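Local coordinates for protein ferritin (Mycoplasma penetrans, PDB 7DIE) that probably takes up ferrous iron, oxidises it and stores it as ferric iron within a hollow shell of 24 subunits, at residues N28-L33 with D96-M101; L40-V45 with V154-I159; A46-K51 with E140-V145. All blocks are in the same frame, centred on the assembly; numbering follows the deposited sequence.

Contact 1. Residues N28-L33 with D96-M101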
loop_
_atom_site.group_PDB
_atom_site.type_symbol
_atom_site.label_atom_id
_atom_site.label_comp_id
_atom_site.label_asym_id
_atom_site.label_seq_id
_atom_site.Cartn_x
_atom_site.Cartn_y
_atom_site.Cartn_z
ATOM N N ASN A 28 40.972 5.958 -26.627
ATOM C CA ASN A 28 42.234 5.253 -26.427
ATOM C C ASN A 28 43.226 6.096 -25.645
ATOM O O ASN A 28 43.915 5.584 -24.757
ATOM C CB ASN A 28 42.831 4.855 -27.783
ATOM C CG ASN A 28 42.122 3.661 -28.391
ATOM O OD1 ASN A 28 41.527 2.866 -27.664
ATOM N ND2 ASN A 28 42.194 3.515 -29.721
ATOM N N LEU A 29 43.339 7.380 -25.981
ATOM C CA LEU A 29 44.232 8.255 -25.225
ATOM C C LEU A 29 43.779 8.383 -23.776
ATOM O O LEU A 29 44.599 8.301 -22.846
ATOM C CB LEU A 29 44.323 9.636 -25.892
ATOM C CG LEU A 29 45.192 10.601 -25.070
ATOM C CD1 LEU A 29 46.668 10.165 -25.066
ATOM C CD2 LEU A 29 45.050 12.042 -25.539
ATOM N N TYR A 30 42.471 8.550 -23.553
ATOM C CA TYR A 30 41.988 8.770 -22.187
ATOM C C TYR A 30 42.195 7.537 -21.312
ATOM O O TYR A 30 42.518 7.662 -20.121
ATOM C CB TYR A 30 40.507 9.199 -22.198
ATOM C CG TYR A 30 40.285 10.509 -22.934
ATOM C CD1 TYR A 30 41.334 11.411 -23.101
ATOM C CD2 TYR A 30 39.041 10.833 -23.495
ATOM C CE1 TYR A 30 41.155 12.613 -23.797
ATOM C CE2 TYR A 30 38.850 12.036 -24.192
ATOM C CZ TYR A 30 39.924 12.919 -24.339
ATOM O OH TYR A 30 39.782 14.108 -25.025
ATOM N N PHE A 31 42.022 6.337 -21.865
ATOM C CA PHE A 31 42.301 5.159 -21.047
ATOM C C PHE A 31 43.791 5.056 -20.737
ATOM O O PHE A 31 44.174 4.658 -19.632
ATOM C CB PHE A 31 41.781 3.894 -21.742
ATOM C CG PHE A 31 40.274 3.815 -21.788
ATOM C CD1 PHE A 31 39.527 3.916 -20.619
ATOM C CD2 PHE A 31 39.608 3.668 -22.994
ATOM C CE1 PHE A 31 38.136 3.849 -20.643
ATOM C CE2 PHE A 31 38.221 3.609 -23.037
ATOM C CZ PHE A 31 37.481 3.698 -21.850
ATOM N N HIS A 32 44.650 5.403 -21.702
ATOM C CA HIS A 32 46.081 5.500 -21.416
ATOM C C HIS A 32 46.348 6.526 -20.315
ATOM O O HIS A 32 47.037 6.237 -19.322
ATOM C CB HIS A 32 46.843 5.861 -22.700
ATOM C CG HIS A 32 48.283 6.205 -22.475
ATOM N ND1 HIS A 32 49.228 5.271 -22.091
ATOM C CD2 HIS A 32 48.940 7.386 -22.572
ATOM C CE1 HIS A 32 50.401 5.866 -21.960
ATOM N NE2 HIS A 32 50.257 7.144 -22.258
ATOM N N LEU A 33 45.785 7.727 -20.466
ATOM C CA LEU A 33 46.001 8.796 -19.496
ATOM C C LEU A 33 45.431 8.443 -18.128
ATOM O O LEU A 33 45.923 8.934 -17.107
ATOM C CB LEU A 33 45.387 10.092 -20.019
ATOM C CG LEU A 33 46.092 10.684 -21.248
ATOM C CD1 LEU A 33 45.556 12.081 -21.555
ATOM C CD2 LEU A 33 47.610 10.704 -21.069
ATOM N N ASP A 96 47.624 18.600 -20.575
ATOM C CA ASP A 96 47.974 19.215 -21.863
ATOM C C ASP A 96 47.597 18.303 -23.023
ATOM O O ASP A 96 47.043 18.744 -24.040
ATOM C CB ASP A 96 49.482 19.508 -21.944
ATOM C CG ASP A 96 49.913 20.699 -21.104
ATOM O OD1 ASP A 96 49.069 21.553 -20.754
ATOM O OD2 ASP A 96 51.123 20.776 -20.790
ATOM N N ALA A 97 47.936 17.027 -22.900
ATOM C CA ALA A 97 47.677 16.095 -23.988
ATOM C C ALA A 97 46.183 15.868 -24.158
ATOM O O ALA A 97 45.690 15.775 -25.287
ATOM C CB ALA A 97 48.403 14.779 -23.723
ATOM N N ALA A 98 45.446 15.782 -23.042
ATOM C CA ALA A 98 43.996 15.616 -23.116
ATOM C C ALA A 98 43.329 16.821 -23.771
ATOM O O ALA A 98 42.409 16.667 -24.584
ATOM C CB ALA A 98 43.425 15.392 -21.713
ATOM N N LEU A 99 43.757 18.035 -23.402
ATOM C CA LEU A 99 43.184 19.234 -24.009
ATOM C C LEU A 99 43.443 19.276 -25.513
ATOM O O LEU A 99 42.554 19.639 -26.295
ATOM C CB LEU A 99 43.760 20.479 -23.330
ATOM C CG LEU A 99 43.134 21.822 -23.691
ATOM C CD1 LEU A 99 41.668 21.840 -23.288
ATOM C CD2 LEU A 99 43.894 22.959 -23.003
ATOM N N LYS A 100 44.662 18.921 -25.940
ATOM C CA LYS A 100 44.951 18.889 -27.373
ATOM C C LYS A 100 44.070 17.873 -28.087
ATOM O O LYS A 100 43.565 18.132 -29.187
ATOM C CB LYS A 100 46.426 18.551 -27.619
ATOM C CG LYS A 100 47.396 19.646 -27.252
ATOM C CD LYS A 100 48.842 19.167 -27.402
ATOM C CE LYS A 100 49.757 19.937 -26.453
ATOM N NZ LYS A 100 51.026 19.209 -26.175
ATOM N N MET A 101 43.871 16.711 -27.469
ATOM C CA MET A 101 43.077 15.659 -28.099
ATOM C C MET A 101 41.623 16.075 -28.242
ATOM O O MET A 101 41.037 15.953 -29.320
ATOM C CB MET A 101 43.175 14.381 -27.277
ATOM C CG MET A 101 42.313 13.249 -27.803
ATOM S SD MET A 101 43.088 12.510 -29.259
ATOM C CE MET A 101 41.876 12.811 -30.540
#
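In the ferritin four-helix bundle, helices 10-39 and 91-118 pack antiparallel, Leu29, Tyr30 and Leu33 against Ala97, Ala98 and Met101, a good example of two segments joined by apolar packing. The axes of the two short segments come within 10.6 Å and run at 169°, with Tyr30 level with Ala98. Tightest is the meeting of Leu29 CD2 with Met101 CB, at 3.5 Å, where the two side chains lie alongside one another, pointing opposite ways. Leu33 instead lays its CD1 on the small Ala98 CB, 3.9 Å away. The ring of Tyr30 leaves its helix to one flank, CG lying anti to the carbonyl carbon (chi1 -62°), and this swing carries CE1 to 4.1 Å from Ala98 CB and OH to 3.9 Å from Met101 CG. A hydrogen bond from that buried hydroxyl to Glu102 OE1, just after Met101, joins the helices as well; the Tyr30 side chain is about 8 Å from a bound ferric ion. Around the pair, helix 122-150 brings Ile142 against Tyr30, helix 43-70 sets Met52 on Tyr30 and Phe49 on Ala98, and loop residue Phe88 packs on Leu33 and Ala97.

Contact 2. Residues L40-V45 with V154-I159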
loop_
_atom_site.group_PDB
_atom_site.type_symbol
_atom_site.label_atom_id
_atom_site.label_comp_id
_atom_site.label_asym_id
_atom_site.label_seq_id
_atom_site.Cartn_x
_atom_site.Cartn_y
_atom_site.Cartn_z
ATOM N N LEU A 40 50.837 8.408 -11.299
ATOM C CA LEU A 40 51.337 9.664 -10.755
ATOM C C LEU A 40 50.722 10.005 -9.408
ATOM O O LEU A 40 51.124 11.003 -8.800
ATOM C CB LEU A 40 51.072 10.811 -11.737
ATOM C CG LEU A 40 51.913 10.815 -13.016
ATOM C CD1 LEU A 40 51.371 11.852 -14.009
ATOM C CD2 LEU A 40 53.386 11.061 -12.702
ATOM N N GLY A 41 49.760 9.216 -8.934
ATOM C CA GLY A 41 49.153 9.442 -7.637
ATOM C C GLY A 41 47.782 10.081 -7.658
ATOM O O GLY A 41 47.278 10.448 -6.590
ATOM N N TYR A 42 47.160 10.219 -8.830
ATOM C CA TYR A 42 45.906 10.961 -8.998
ATOM C C TYR A 42 44.775 9.979 -9.295
ATOM O O TYR A 42 44.367 9.804 -10.439
ATOM C CB TYR A 42 46.048 12.006 -10.109
ATOM C CG TYR A 42 46.997 13.126 -9.728
ATOM C CD1 TYR A 42 48.374 13.012 -9.942
ATOM C CD2 TYR A 42 46.517 14.288 -9.139
ATOM C CE1 TYR A 42 49.241 14.045 -9.578
ATOM C CE2 TYR A 42 47.367 15.314 -8.778
ATOM C CZ TYR A 42 48.719 15.191 -8.988
ATOM O OH TYR A 42 49.533 16.238 -8.611
ATOM N N ASP A 43 44.254 9.349 -8.232
ATOM C CA ASP A 43 43.171 8.373 -8.382
ATOM C C ASP A 43 41.906 8.989 -9.003
ATOM O O ASP A 43 41.248 8.352 -9.835
ATOM C CB ASP A 43 42.856 7.758 -7.015
ATOM C CG ASP A 43 41.847 6.625 -7.094
ATOM O OD1 ASP A 43 42.220 5.533 -7.572
ATOM O OD2 ASP A 43 40.686 6.818 -6.661
ATOM N N ASN A 44 41.532 10.209 -8.596
ATOM C CA ASN A 44 40.298 10.811 -9.108
ATOM C C ASN A 44 40.474 11.331 -10.532
ATOM O O ASN A 44 39.555 11.232 -11.354
ATOM C CB ASN A 44 39.828 11.932 -8.187
ATOM C CG ASN A 44 39.108 11.414 -6.961
ATOM O OD1 ASN A 44 38.598 10.295 -6.953
ATOM N ND2 ASN A 44 39.079 12.218 -5.907
ATOM N N VAL A 45 41.629 11.922 -10.840
ATOM C CA VAL A 45 41.899 12.283 -12.229
ATOM C C VAL A 45 41.872 11.033 -13.103
ATOM O O VAL A 45 41.342 11.046 -14.219
ATOM C CB VAL A 45 43.243 13.026 -12.348
ATOM C CG1 VAL A 45 43.506 13.375 -13.819
ATOM C CG2 VAL A 45 43.224 14.288 -11.506
ATOM N N VAL A 154 48.387 25.154 -6.225
ATOM C CA VAL A 154 47.496 24.052 -5.856
ATOM C C VAL A 154 48.369 22.846 -5.544
ATOM O O VAL A 154 49.494 22.729 -6.043
ATOM C CB VAL A 154 46.471 23.724 -6.966
ATOM C CG1 VAL A 154 45.657 24.963 -7.338
ATOM C CG2 VAL A 154 47.162 23.184 -8.185
ATOM N N ASN A 155 47.857 21.935 -4.738
ATOM C CA ASN A 155 48.566 20.729 -4.391
ATOM C C ASN A 155 47.810 19.489 -4.856
ATOM O O ASN A 155 46.726 19.599 -5.320
ATOM C CB ASN A 155 48.923 20.673 -2.927
ATOM C CG ASN A 155 47.727 20.693 -2.027
ATOM O OD1 ASN A 155 47.724 21.367 -1.042
ATOM N ND2 ASN A 155 46.757 19.940 -2.344
ATOM N N LEU A 156 48.408 18.325 -4.729
ATOM C CA LEU A 156 47.776 17.113 -5.254
ATOM C C LEU A 156 46.417 16.885 -4.616
ATOM O O LEU A 156 45.486 16.388 -5.267
ATOM C CB LEU A 156 48.685 15.903 -5.020
ATOM C CG LEU A 156 48.181 14.491 -5.363
ATOM C CD1 LEU A 156 49.343 13.589 -5.743
ATOM C CD2 LEU A 156 47.413 13.873 -4.179
ATOM N N ILE A 157 46.296 17.193 -3.324
ATOM C CA ILE A 157 45.028 16.960 -2.644
ATOM C C ILE A 157 43.957 17.917 -3.163
ATOM O O ILE A 157 42.807 17.513 -3.384
ATOM C CB ILE A 157 45.223 17.056 -1.122
ATOM C CG1 ILE A 157 46.122 15.904 -0.640
ATOM C CG2 ILE A 157 43.883 16.975 -0.404
ATOM C CD1 ILE A 157 46.364 15.924 0.867
ATOM N N ASN A 158 44.297 19.151 -3.425
ATOM C CA ASN A 158 43.357 20.091 -3.967
ATOM C C ASN A 158 42.820 19.576 -5.308
ATOM O O ASN A 158 41.660 19.564 -5.538
ATOM C CB ASN A 158 44.013 21.443 -4.235
ATOM C CG ASN A 158 44.515 22.145 -2.994
ATOM O OD1 ASN A 158 43.953 22.061 -1.928
ATOM N ND2 ASN A 158 45.537 22.896 -3.177
ATOM N N ILE A 159 43.723 19.168 -6.179
ATOM C CA ILE A 159 43.340 18.676 -7.500
ATOM C C ILE A 159 42.425 17.472 -7.364
ATOM O O ILE A 159 41.366 17.394 -8.003
ATOM C CB ILE A 159 44.600 18.331 -8.318
ATOM C CG1 ILE A 159 45.358 19.609 -8.696
ATOM C CG2 ILE A 159 44.255 17.484 -9.556
ATOM C CD1 ILE A 159 46.778 19.320 -9.188
#
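The aromatic ring of Tyr42 receives Leu156 over one face, while Leu40 CB of its own segment sits at the ring edge, in plane. Leu156 belongs to the short helix 156-164, which in the ferritin fold follows the four long helices of the bundle; here it packs against the turn joining helix 10-39 to helix 43-70. Leu156 CD1 stands 4.0 Å from the ring centroid and 22° off the normal, a CH-pi contact displaced toward the rim, and CG of the same leucine comes to 3.6 Å from Tyr42 CE2. With CG of Leu156 turned anti to the backbone N (chi1 174°), the branch reaches out over the ring instead of lying along its own helix. Ile159, about one turn on, comes obliquely to the ring, its CG2 lying 3.9 Å from Tyr42 CE2.

The turn illustrates how a helix is ended and the next one begun within a few residues. Gly41, at positive phi (103°), closes helix 10-39 with a Schellman motif, and Tyr42 takes the N-cap position of helix 43-70. Glu160, also on helix 156-164, accepts hydrogen bonds from Asn44 N and Val45 N through its two carboxylate oxygens and so satisfies amides of the first turn. Next to the cap, Asp43 makes a salt bridge to Lys38; it is an iron ligand in a structure of this protein, although none is bound to it in this chain. Helix 156-164 also packs against neighbouring subunits: Ile157 and Asn158 touch Val154 and Asn158 of one, and Ile159 meets Ile157 of another. Deeper in, the apolar strip is completed by Val45 CG2, 3.9 Å from Ile159 CG2.

Contact 3. Residues A46-K51 with E140-V145. With FE (Fe (III) ion), chain N.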
loop_
_atom_site.group_PDB
_atom_site.type_symbol
_atom_site.label_atom_id
_atom_site.label_comp_id
_atom_site.label_asym_id
_atom_site.label_seq_id
_atom_site.Cartn_x
_atom_site.Cartn_y
_atom_site.Cartn_z
ATOM N N ALA A 46 42.422 9.927 -12.599
ATOM C CA ALA A 46 42.377 8.673 -13.352
ATOM C C ALA A 46 40.936 8.244 -13.619
ATOM O O ALA A 46 40.587 7.848 -14.736
ATOM C CB ALA A 46 43.133 7.584 -12.584
ATOM N N ALA A 47 40.079 8.325 -12.597
ATOM C CA ALA A 47 38.671 7.956 -12.763
ATOM C C ALA A 47 37.963 8.890 -13.732
ATOM O O ALA A 47 37.084 8.467 -14.494
ATOM C CB ALA A 47 37.968 7.971 -11.402
ATOM N N PHE A 48 38.319 10.173 -13.695
ATOM C CA PHE A 48 37.811 11.128 -14.676
ATOM C C PHE A 48 38.125 10.684 -16.099
ATOM O O PHE A 48 37.269 10.757 -16.991
ATOM C CB PHE A 48 38.415 12.503 -14.385
ATOM C CG PHE A 48 38.150 13.528 -15.447
ATOM C CD1 PHE A 48 36.930 14.191 -15.502
ATOM C CD2 PHE A 48 39.134 13.856 -16.367
ATOM C CE1 PHE A 48 36.680 15.147 -16.492
ATOM C CE2 PHE A 48 38.891 14.809 -17.363
ATOM C CZ PHE A 48 37.660 15.450 -17.424
ATOM N N PHE A 49 39.362 10.260 -16.344
ATOM C CA PHE A 49 39.705 9.833 -17.695
ATOM C C PHE A 49 38.972 8.555 -18.067
ATOM O O PHE A 49 38.582 8.378 -19.225
ATOM C CB PHE A 49 41.214 9.672 -17.835
ATOM C CG PHE A 49 41.910 10.966 -18.111
ATOM C CD1 PHE A 49 41.604 11.700 -19.256
ATOM C CD2 PHE A 49 42.834 11.480 -17.214
ATOM C CE1 PHE A 49 42.231 12.916 -19.503
ATOM C CE2 PHE A 49 43.472 12.696 -17.456
ATOM C CZ PHE A 49 43.167 13.415 -18.603
ATOM N N VAL A 50 38.756 7.656 -17.104
ATOM C CA VAL A 50 37.967 6.466 -17.420
ATOM C C VAL A 50 36.554 6.870 -17.820
ATOM O O VAL A 50 35.973 6.318 -18.764
ATOM C CB VAL A 50 37.957 5.484 -16.233
ATOM C CG1 VAL A 50 36.953 4.371 -16.503
ATOM C CG2 VAL A 50 39.347 4.887 -16.028
ATOM N N LYS A 51 35.980 7.837 -17.102
ATOM C CA LYS A 51 34.641 8.308 -17.439
ATOM C C LYS A 51 34.613 8.924 -18.830
ATOM O O LYS A 51 33.698 8.651 -19.617
ATOM C CB LYS A 51 34.168 9.315 -16.399
ATOM C CG LYS A 51 32.786 9.924 -16.700
ATOM C CD LYS A 51 32.489 11.103 -15.778
ATOM C CE LYS A 51 31.303 11.929 -16.288
ATOM N NZ LYS A 51 30.872 12.995 -15.314
ATOM N N GLU A 140 34.703 21.438 -22.564
ATOM C CA GLU A 140 34.598 22.180 -21.309
ATOM C C GLU A 140 35.059 21.344 -20.124
ATOM O O GLU A 140 35.743 21.851 -19.227
ATOM C CB GLU A 140 33.165 22.657 -21.077
ATOM C CG GLU A 140 33.041 23.510 -19.817
ATOM C CD GLU A 140 31.620 23.947 -19.540
ATOM O OE1 GLU A 140 30.724 23.084 -19.470
ATOM O OE2 GLU A 140 31.396 25.164 -19.410
ATOM N N GLU A 141 34.666 20.069 -20.087
ATOM C CA GLU A 141 35.048 19.194 -18.982
ATOM C C GLU A 141 36.560 19.046 -18.889
ATOM O O GLU A 141 37.145 19.146 -17.807
ATOM C CB GLU A 141 34.403 17.815 -19.163
ATOM C CG GLU A 141 32.933 17.766 -18.787
ATOM C CD GLU A 141 32.724 17.053 -17.454
ATOM O OE1 GLU A 141 32.729 17.726 -16.399
ATOM O OE2 GLU A 141 32.580 15.811 -17.462
ATOM N N ILE A 142 37.209 18.763 -20.015
ATOM C CA ILE A 142 38.659 18.610 -19.987
ATOM C C ILE A 142 39.327 19.947 -19.700
ATOM O O ILE A 142 40.282 20.028 -18.913
ATOM C CB ILE A 142 39.128 17.982 -21.305
ATOM C CG1 ILE A 142 38.777 16.494 -21.258
ATOM C CG2 ILE A 142 40.640 18.198 -21.509
ATOM C CD1 ILE A 142 38.794 15.828 -22.566
ATOM N N SER A 143 38.811 21.017 -20.309
ATOM C CA SER A 143 39.303 22.371 -20.051
ATOM C C SER A 143 39.219 22.742 -18.573
ATOM O O SER A 143 40.142 23.367 -18.028
ATOM C CB SER A 143 38.508 23.363 -20.903
ATOM O OG SER A 143 39.064 24.660 -20.831
ATOM N N ASP A 144 38.126 22.368 -17.900
ATOM C CA ASP A 144 38.006 22.683 -16.476
ATOM C C ASP A 144 39.101 21.989 -15.667
ATOM O O ASP A 144 39.723 22.602 -14.788
ATOM C CB ASP A 144 36.620 22.286 -15.955
ATOM C CG ASP A 144 35.516 23.236 -16.416
ATOM O OD1 ASP A 144 35.815 24.269 -17.045
ATOM O OD2 ASP A 144 34.335 22.932 -16.172
ATOM N N VAL A 145 39.349 20.706 -15.947
ATOM C CA VAL A 145 40.375 19.972 -15.206
ATOM C C VAL A 145 41.770 20.490 -15.560
ATOM O O VAL A 145 42.652 20.569 -14.700
ATOM C CB VAL A 145 40.240 18.458 -15.455
ATOM C CG1 VAL A 145 41.317 17.684 -14.697
ATOM C CG2 VAL A 145 38.850 17.983 -15.019
HETATM FE FE FE N . 35.982 26.096 -16.678
HETATM O O HOH W 1 38.133 26.562 -17.308
HETATM O O HOH W 2 35.897 26.451 -14.825
#
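Phe48 and Val145 form a wholly apolar contact on one flank of a helix whose far flank holds a ferric ion. Val145 CG2 stands over one face of the Phe48 ring, 3.9 Å from its centroid and 19° off the normal, a CH-pi contact shifted toward the rim at CZ. Phe48 has its CG anti to the backbone N (chi1 171°), which sends the ring straight across the gap between two segments whose axes come no closer than 12.0 Å. Ile142 CG1 closes the ring edge, near its plane, 4.1 Å from Phe48 CZ, and Val163 of helix 156-164 touches both Phe48 and Val145.

Charge lies at the border. The extended chain of Lys51 and the bent one of Glu141 run roughly perpendicular to each other, and their salt bridge is long, 3.9 Å between Lys51 NZ and Glu141 OE2. Lys166, near the end of the modelled chain, bridges the two, its carbonyl O accepting a hydrogen bond from Lys51 NZ and its NZ making a salt bridge with Glu141 OE1.

On the side of the helix turned from Phe48, Asp144 OD1 binds the iron at 1.9 Å, and two waters are also ligands, the longer bond being 2.3 Å from the metal to water 1. The same oxygen is hydrogen-bonded to Lys38 NZ of a neighbouring subunit, so the metal sits by a subunit interface. Glu141 is an iron ligand in a structure of this protein, and its side chain is about 5 Å from another ferric ion here. While the nearby Asp55, His60, Asp134 and Asp138 iron site belongs to a ferritin with atypical ferroxidase centres, antiparallel helices with an apolar seam are typical of the ferritin four-helix bundle.

Along the chain the segments follow the order 28-33, 40-45, 46-51, 96-101, 140-145 and 154-159, so contact 1 alternates with both others, while contact 3 is enclosed in sequence by contact 2. Contacts 1 and 3 have centres about 10 Å apart and touch, with Ala98 CB 3.5 Å from Phe49 CE1; together they draw on all four long helices and make one continuous bundle core. Contact 2 shares helix 43-70 with contact 3, about 12 Å away between centres, and its centre is about 17 Å from that of contact 1. Bundle interior thus passes into helix 156-164 and subunit interfaces, joining the fold of one subunit to the shell.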